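Local coordinates for protein TcpB (Brucella melitensis, PDB 4LQC) that is a TIR-domain protein, built on the flavodoxin-like alpha/beta fold of that family, whose domains typically associate with other TIR domains, at residues E6-K18 with L29-L43. The protein carries 2 engineered substitutions. Numbering follows the deposited sequence.
Sequences EYDFFIAHAIEDK and LRDLGAKIFYDAYTL. Engineered in segment 6-18: Ala12 (natural residue Ser), Ile15 (natural residue Ser).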
loop_
_atom_site.group_PDB
_atom_site.type_symbol
_atom_site.label_atom_id
_atom_site.label_comp_id
_atom_site.label_asym_id
_atom_site.label_seq_id
_atom_site.Cartn_x
_atom_site.Cartn_y
_atom_site.Cartn_z
ATOM N N GLU B 6 27.588 2.366 -18.076
ATOM C CA GLU B 6 26.156 2.640 -17.902
ATOM C C GLU B 6 25.451 1.576 -17.079
ATOM O O GLU B 6 25.478 0.393 -17.419
ATOM C CB GLU B 6 25.419 2.761 -19.245
ATOM C CG GLU B 6 23.910 3.045 -19.062
ATOM C CD GLU B 6 23.047 2.703 -20.274
ATOM O OE1 GLU B 6 23.275 1.636 -20.887
ATOM O OE2 GLU B 6 22.129 3.499 -20.601
ATOM N N TYR B 7 24.782 2.005 -16.013
ATOM C CA TYR B 7 24.072 1.082 -15.125
ATOM C C TYR B 7 22.701 0.692 -15.640
ATOM O O TYR B 7 22.196 1.290 -16.585
ATOM C CB TYR B 7 23.920 1.708 -13.743
ATOM C CG TYR B 7 25.101 1.454 -12.844
ATOM C CD1 TYR B 7 26.393 1.345 -13.360
ATOM C CD2 TYR B 7 24.927 1.309 -11.481
ATOM C CE1 TYR B 7 27.484 1.107 -12.522
ATOM C CE2 TYR B 7 26.004 1.067 -10.643
ATOM C CZ TYR B 7 27.274 0.963 -11.163
ATOM O OH TYR B 7 28.320 0.718 -10.306
ATOM N N ASP B 8 22.097 -0.306 -14.999
ATOM C CA ASP B 8 20.740 -0.731 -15.322
ATOM C C ASP B 8 19.677 0.144 -14.645
ATOM O O ASP B 8 18.708 0.546 -15.283
ATOM C CB ASP B 8 20.533 -2.202 -14.955
ATOM C CG ASP B 8 21.627 -3.102 -15.509
ATOM O OD1 ASP B 8 21.735 -3.194 -16.749
ATOM O OD2 ASP B 8 22.372 -3.721 -14.712
ATOM N N PHE B 9 19.855 0.444 -13.360
ATOM C CA PHE B 9 18.857 1.227 -12.623
ATOM C C PHE B 9 19.496 2.242 -11.693
ATOM O O PHE B 9 20.589 2.007 -11.169
ATOM C CB PHE B 9 18.011 0.314 -11.749
ATOM C CG PHE B 9 17.270 -0.730 -12.503
ATOM C CD1 PHE B 9 16.108 -0.407 -13.189
ATOM C CD2 PHE B 9 17.713 -2.043 -12.510
ATOM C CE1 PHE B 9 15.409 -1.368 -13.890
ATOM C CE2 PHE B 9 17.015 -3.019 -13.204
ATOM C CZ PHE B 9 15.861 -2.680 -13.898
ATOM N N PHE B 10 18.820 3.369 -11.477
ATOM C CA PHE B 10 19.046 4.141 -10.257
ATOM C C PHE B 10 17.734 4.060 -9.505
ATOM O O PHE B 10 16.677 3.875 -10.125
ATOM C CB PHE B 10 19.470 5.590 -10.523
ATOM C CG PHE B 10 18.402 6.448 -11.173
ATOM C CD1 PHE B 10 17.606 7.302 -10.406
ATOM C CD2 PHE B 10 18.207 6.415 -12.546
ATOM C CE1 PHE B 10 16.642 8.091 -10.996
ATOM C CE2 PHE B 10 17.240 7.205 -13.144
ATOM C CZ PHE B 10 16.451 8.039 -12.367
ATOM N N ILE B 11 17.791 4.160 -8.179
ATOM C CA ILE B 11 16.566 4.113 -7.382
ATOM C C ILE B 11 16.401 5.324 -6.468
ATOM O O ILE B 11 17.079 5.454 -5.442
ATOM C CB ILE B 11 16.413 2.782 -6.617
ATOM C CG1 ILE B 11 15.153 2.803 -5.770
ATOM C CG2 ILE B 11 17.621 2.513 -5.763
ATOM C CD1 ILE B 11 14.637 1.416 -5.423
ATOM N N ALA B 12 15.509 6.222 -6.894
ATOM C CA ALA B 12 15.171 7.429 -6.158
ATOM C C ALA B 12 14.171 7.105 -5.058
ATOM O O ALA B 12 13.181 6.423 -5.293
ATOM C CB ALA B 12 14.587 8.476 -7.108
ATOM N N HIS B 13 14.418 7.611 -3.856
ATOM C CA HIS B 13 13.611 7.224 -2.711
ATOM C C HIS B 13 13.736 8.277 -1.629
ATOM O O HIS B 13 14.718 9.025 -1.587
ATOM C CB HIS B 13 14.163 5.921 -2.165
ATOM C CG HIS B 13 15.612 6.000 -1.802
ATOM N ND1 HIS B 13 16.617 5.974 -2.745
ATOM C CD2 HIS B 13 16.227 6.116 -0.601
ATOM C CE1 HIS B 13 17.790 6.063 -2.140
ATOM N NE2 HIS B 13 17.582 6.151 -0.839
ATOM N N ALA B 14 12.739 8.342 -0.758
ATOM C CA ALA B 14 12.836 9.168 0.431
ATOM C C ALA B 14 13.814 8.503 1.395
ATOM O O ALA B 14 13.950 7.280 1.409
ATOM C CB ALA B 14 11.467 9.320 1.072
ATOM N N ILE B 15 14.511 9.291 2.199
ATOM C CA ILE B 15 15.470 8.701 3.123
ATOM C C ILE B 15 14.809 7.726 4.090
ATOM O O ILE B 15 15.395 6.708 4.446
ATOM C CB ILE B 15 16.245 9.765 3.923
ATOM C CG1 ILE B 15 17.192 9.076 4.920
ATOM C CG2 ILE B 15 15.283 10.718 4.625
ATOM C CD1 ILE B 15 18.095 10.021 5.676
ATOM N N GLU B 16 13.573 8.018 4.483
ATOM C CA GLU B 16 12.870 7.209 5.470
ATOM C C GLU B 16 12.704 5.778 4.993
ATOM O O GLU B 16 12.549 4.864 5.802
ATOM C CB GLU B 16 11.502 7.814 5.792
ATOM C CG GLU B 16 11.556 9.095 6.616
ATOM C CD GLU B 16 11.635 10.344 5.760
ATOM O OE1 GLU B 16 11.667 10.226 4.508
ATOM O OE2 GLU B 16 11.661 11.463 6.328
ATOM N N ASP B 17 12.734 5.596 3.673
ATOM C CA ASP B 17 12.591 4.282 3.050
ATOM C C ASP B 17 13.942 3.612 2.810
ATOM O O ASP B 17 13.995 2.437 2.441
ATOM C CB ASP B 17 11.902 4.422 1.691
ATOM C CG ASP B 17 10.446 4.799 1.803
ATOM O OD1 ASP B 17 9.700 4.122 2.554
ATOM O OD2 ASP B 17 10.043 5.775 1.128
ATOM N N LYS B 18 15.021 4.364 3.006
ATOM C CA LYS B 18 16.348 3.969 2.528
ATOM C C LYS B 18 16.852 2.664 3.098
ATOM O O LYS B 18 17.430 1.845 2.372
ATOM C CB LYS B 18 17.375 5.062 2.808
ATOM C CG LYS B 18 18.747 4.789 2.219
ATOM C CD LYS B 18 19.642 5.991 2.381
ATOM C CE LYS B 18 20.969 5.765 1.669
ATOM N NZ LYS B 18 21.310 6.862 0.707
ATOM N N LEU B 29 18.214 -7.061 -6.366
ATOM C CA LEU B 29 18.488 -6.754 -7.757
ATOM C C LEU B 29 19.962 -6.995 -8.052
ATOM O O LEU B 29 20.307 -7.501 -9.111
ATOM C CB LEU B 29 18.080 -5.312 -8.086
ATOM C CG LEU B 29 16.667 -5.009 -8.619
ATOM C CD1 LEU B 29 16.501 -3.522 -8.923
ATOM C CD2 LEU B 29 16.361 -5.823 -9.864
ATOM N N ARG B 30 20.826 -6.643 -7.102
ATOM C CA ARG B 30 22.258 -6.902 -7.207
ATOM C C ARG B 30 22.536 -8.391 -7.186
ATOM O O ARG B 30 23.482 -8.870 -7.808
ATOM C CB ARG B 30 23.012 -6.212 -6.064
ATOM C CG ARG B 30 23.212 -4.731 -6.316
ATOM C CD ARG B 30 24.063 -4.027 -5.275
ATOM N NE ARG B 30 24.192 -2.603 -5.596
ATOM C CZ ARG B 30 24.471 -1.652 -4.710
ATOM N NH1 ARG B 30 24.663 -1.959 -3.430
ATOM N NH2 ARG B 30 24.540 -0.382 -5.105
ATOM N N ASP B 31 21.693 -9.132 -6.482
ATOM C CA ASP B 31 21.880 -10.570 -6.377
ATOM C C ASP B 31 21.567 -11.263 -7.710
ATOM O O ASP B 31 22.048 -12.361 -7.979
ATOM C CB ASP B 31 21.016 -11.121 -5.245
ATOM C CG ASP B 31 21.428 -12.509 -4.827
ATOM O OD1 ASP B 31 22.653 -12.797 -4.766
ATOM O OD2 ASP B 31 20.514 -13.318 -4.559
ATOM N N LEU B 32 20.762 -10.611 -8.540
ATOM C CA LEU B 32 20.414 -11.133 -9.858
ATOM C C LEU B 32 21.439 -10.639 -10.862
ATOM O O LEU B 32 21.406 -11.008 -12.030
ATOM C CB LEU B 32 19.000 -10.679 -10.278
ATOM C CG LEU B 32 17.814 -11.057 -9.365
ATOM C CD1 LEU B 32 16.495 -10.448 -9.843
ATOM C CD2 LEU B 32 17.676 -12.559 -9.251
ATOM N N GLY B 33 22.347 -9.784 -10.404
ATOM C CA GLY B 33 23.419 -9.292 -11.253
ATOM C C GLY B 33 23.191 -7.940 -11.908
ATOM O O GLY B 33 23.982 -7.522 -12.750
ATOM N N ALA B 34 22.121 -7.250 -11.523
ATOM C CA ALA B 34 21.850 -5.924 -12.052
ATOM C C ALA B 34 22.767 -4.866 -11.429
ATOM O O ALA B 34 23.119 -4.949 -10.257
ATOM C CB ALA B 34 20.376 -5.557 -11.840
ATOM N N LYS B 35 23.162 -3.879 -12.215
ATOM C CA LYS B 35 23.904 -2.750 -11.667
ATOM C C LYS B 35 22.948 -1.613 -11.276
ATOM O O LYS B 35 22.183 -1.130 -12.106
ATOM C CB LYS B 35 24.980 -2.285 -12.665
ATOM C CG LYS B 35 25.827 -3.460 -13.193
ATOM C CD LYS B 35 27.003 -3.031 -14.087
ATOM C CE LYS B 35 26.793 -3.463 -15.543
ATOM N NZ LYS B 35 26.377 -4.903 -15.689
ATOM N N ILE B 36 22.982 -1.206 -10.006
ATOM C CA ILE B 36 22.035 -0.210 -9.471
ATOM C C ILE B 36 22.710 0.891 -8.677
ATOM O O ILE B 36 23.484 0.606 -7.741
ATOM C CB ILE B 36 21.021 -0.849 -8.504
ATOM C CG1 ILE B 36 20.543 -2.183 -9.047
ATOM C CG2 ILE B 36 19.807 0.064 -8.282
ATOM C CD1 ILE B 36 20.773 -3.257 -8.084
ATOM N N PHE B 37 22.413 2.138 -9.054
ATOM C CA PHE B 37 22.787 3.309 -8.270
ATOM C C PHE B 37 21.742 3.532 -7.179
ATOM O O PHE B 37 20.531 3.426 -7.421
ATOM C CB PHE B 37 22.853 4.569 -9.150
ATOM C CG PHE B 37 24.082 4.653 -10.023
ATOM C CD1 PHE B 37 25.341 4.722 -9.458
ATOM C CD2 PHE B 37 23.968 4.689 -11.404
ATOM C CE1 PHE B 37 26.463 4.810 -10.247
ATOM C CE2 PHE B 37 25.084 4.780 -12.201
ATOM C CZ PHE B 37 26.336 4.843 -11.621
ATOM N N TYR B 38 22.209 3.873 -5.986
ATOM C CA TYR B 38 21.347 3.898 -4.816
ATOM C C TYR B 38 21.686 5.055 -3.882
ATOM O O TYR B 38 20.860 5.945 -3.664
ATOM C CB TYR B 38 21.478 2.527 -4.137
ATOM C CG TYR B 38 21.124 2.378 -2.682
ATOM C CD1 TYR B 38 19.967 2.925 -2.151
ATOM C CD2 TYR B 38 21.919 1.590 -1.859
ATOM C CE1 TYR B 38 19.644 2.736 -0.814
ATOM C CE2 TYR B 38 21.612 1.400 -0.546
ATOM C CZ TYR B 38 20.474 1.967 -0.017
ATOM O OH TYR B 38 20.175 1.759 1.318
ATOM N N ASP B 39 22.910 5.057 -3.360
ATOM C CA ASP B 39 23.307 6.017 -2.323
ATOM C C ASP B 39 23.121 7.497 -2.666
ATOM O O ASP B 39 22.768 8.284 -1.785
ATOM C CB ASP B 39 24.758 5.793 -1.886
ATOM C CG ASP B 39 25.215 6.821 -0.869
ATOM O OD1 ASP B 39 24.749 6.768 0.284
ATOM O OD2 ASP B 39 26.032 7.689 -1.216
ATOM N N ALA B 40 23.370 7.871 -3.924
ATOM C CA ALA B 40 23.320 9.277 -4.341
ATOM C C ALA B 40 21.929 9.716 -4.755
ATOM O O ALA B 40 21.722 10.850 -5.189
ATOM C CB ALA B 40 24.324 9.551 -5.481
ATOM N N TYR B 41 20.968 8.812 -4.626
ATOM C CA TYR B 41 19.622 9.107 -5.075
ATOM C C TYR B 41 18.624 9.154 -3.936
ATOM O O TYR B 41 17.434 8.952 -4.135
ATOM C CB TYR B 41 19.211 8.134 -6.182
ATOM C CG TYR B 41 20.043 8.394 -7.413
ATOM C CD1 TYR B 41 19.717 9.435 -8.275
ATOM C CD2 TYR B 41 21.188 7.660 -7.675
ATOM C CE1 TYR B 41 20.488 9.711 -9.377
ATOM C CE2 TYR B 41 21.967 7.928 -8.792
ATOM C CZ TYR B 41 21.611 8.957 -9.630
ATOM O OH TYR B 41 22.373 9.250 -10.733
ATOM N N THR B 42 19.117 9.444 -2.742
ATOM C CA THR B 42 18.225 9.732 -1.635
ATOM C C THR B 42 17.658 11.128 -1.821
ATOM O O THR B 42 18.392 12.089 -2.072
ATOM C CB THR B 42 18.945 9.659 -0.284
ATOM O OG1 THR B 42 19.457 8.338 -0.087
ATOM C CG2 THR B 42 17.986 9.985 0.829
ATOM N N LEU B 43 16.344 11.243 -1.711
ATOM C CA LEU B 43 15.692 12.527 -1.916
ATOM C C LEU B 43 15.383 13.141 -0.568
ATOM O O LEU B 43 14.817 12.481 0.315
ATOM C CB LEU B 43 14.407 12.333 -2.716
ATOM C CG LEU B 43 14.693 11.772 -4.108
ATOM C CD1 LEU B 43 13.482 11.016 -4.641
ATOM C CD2 LEU B 43 15.108 12.894 -5.044
#
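Tyr7 lies flat between Phe37 of the neighbouring strand and Lys35, just before that strand begins: the Phe37 ring covers one face, with centroids 3.9 Å apart and planes at 12°, a face-to-face stack, while Lys35 CB sits over the centre of the opposite face, a CH-pi contact. Next to this sandwich, Asp8 receives the backbone N-H of Lys35 on the anti lone pair of OD2, N to OD2 2.6 Å and nearly straight at 168°. Phe9 N to Lys35 O, Phe37 N to Phe9 O and Ile11 N to Phe37 O then form a parallel ladder. It breaks after Ile11, and pairing resumes two residues out of step where Leu43 N meets His13 O at 2.8 Å. The longer excursion, 38-41, sets the Tyr41 ring against Phe10, whose CB stands over that ring's face 3.9 Å from its centroid; the two rings themselves meet obliquely.

His13 has CG between its backbone N and carbonyl carbon (chi1 56°), a turn that brings ND1 back to Ile11 O with the acceptor in the ring plane. That bond probably limits rotation of the imidazole; Thr42 CA lies over one face and Tyr38 O at its edge. Lys18 reaches the same corner: NZ bonds to Thr42 OG1 at 2.5 Å, so short that the exact length is doubtful, and makes a weak salt bridge to Asp39 OD1. Tyr38 OH donates to Lys18 O from above the carbonyl plane.

Both segments belong to the beta-alpha-beta unit of strand 7-14, helix 18-31 and strand 36-43, strand 36-43 being outermost on one side of the parallel sheet within the chain. Backbone pairing runs through both ladders; aromatic stacking reinforces its start, and where the strand is interrupted Tyr38 OH and His13 ND1 satisfy the carbonyls of Lys18 and Ile11.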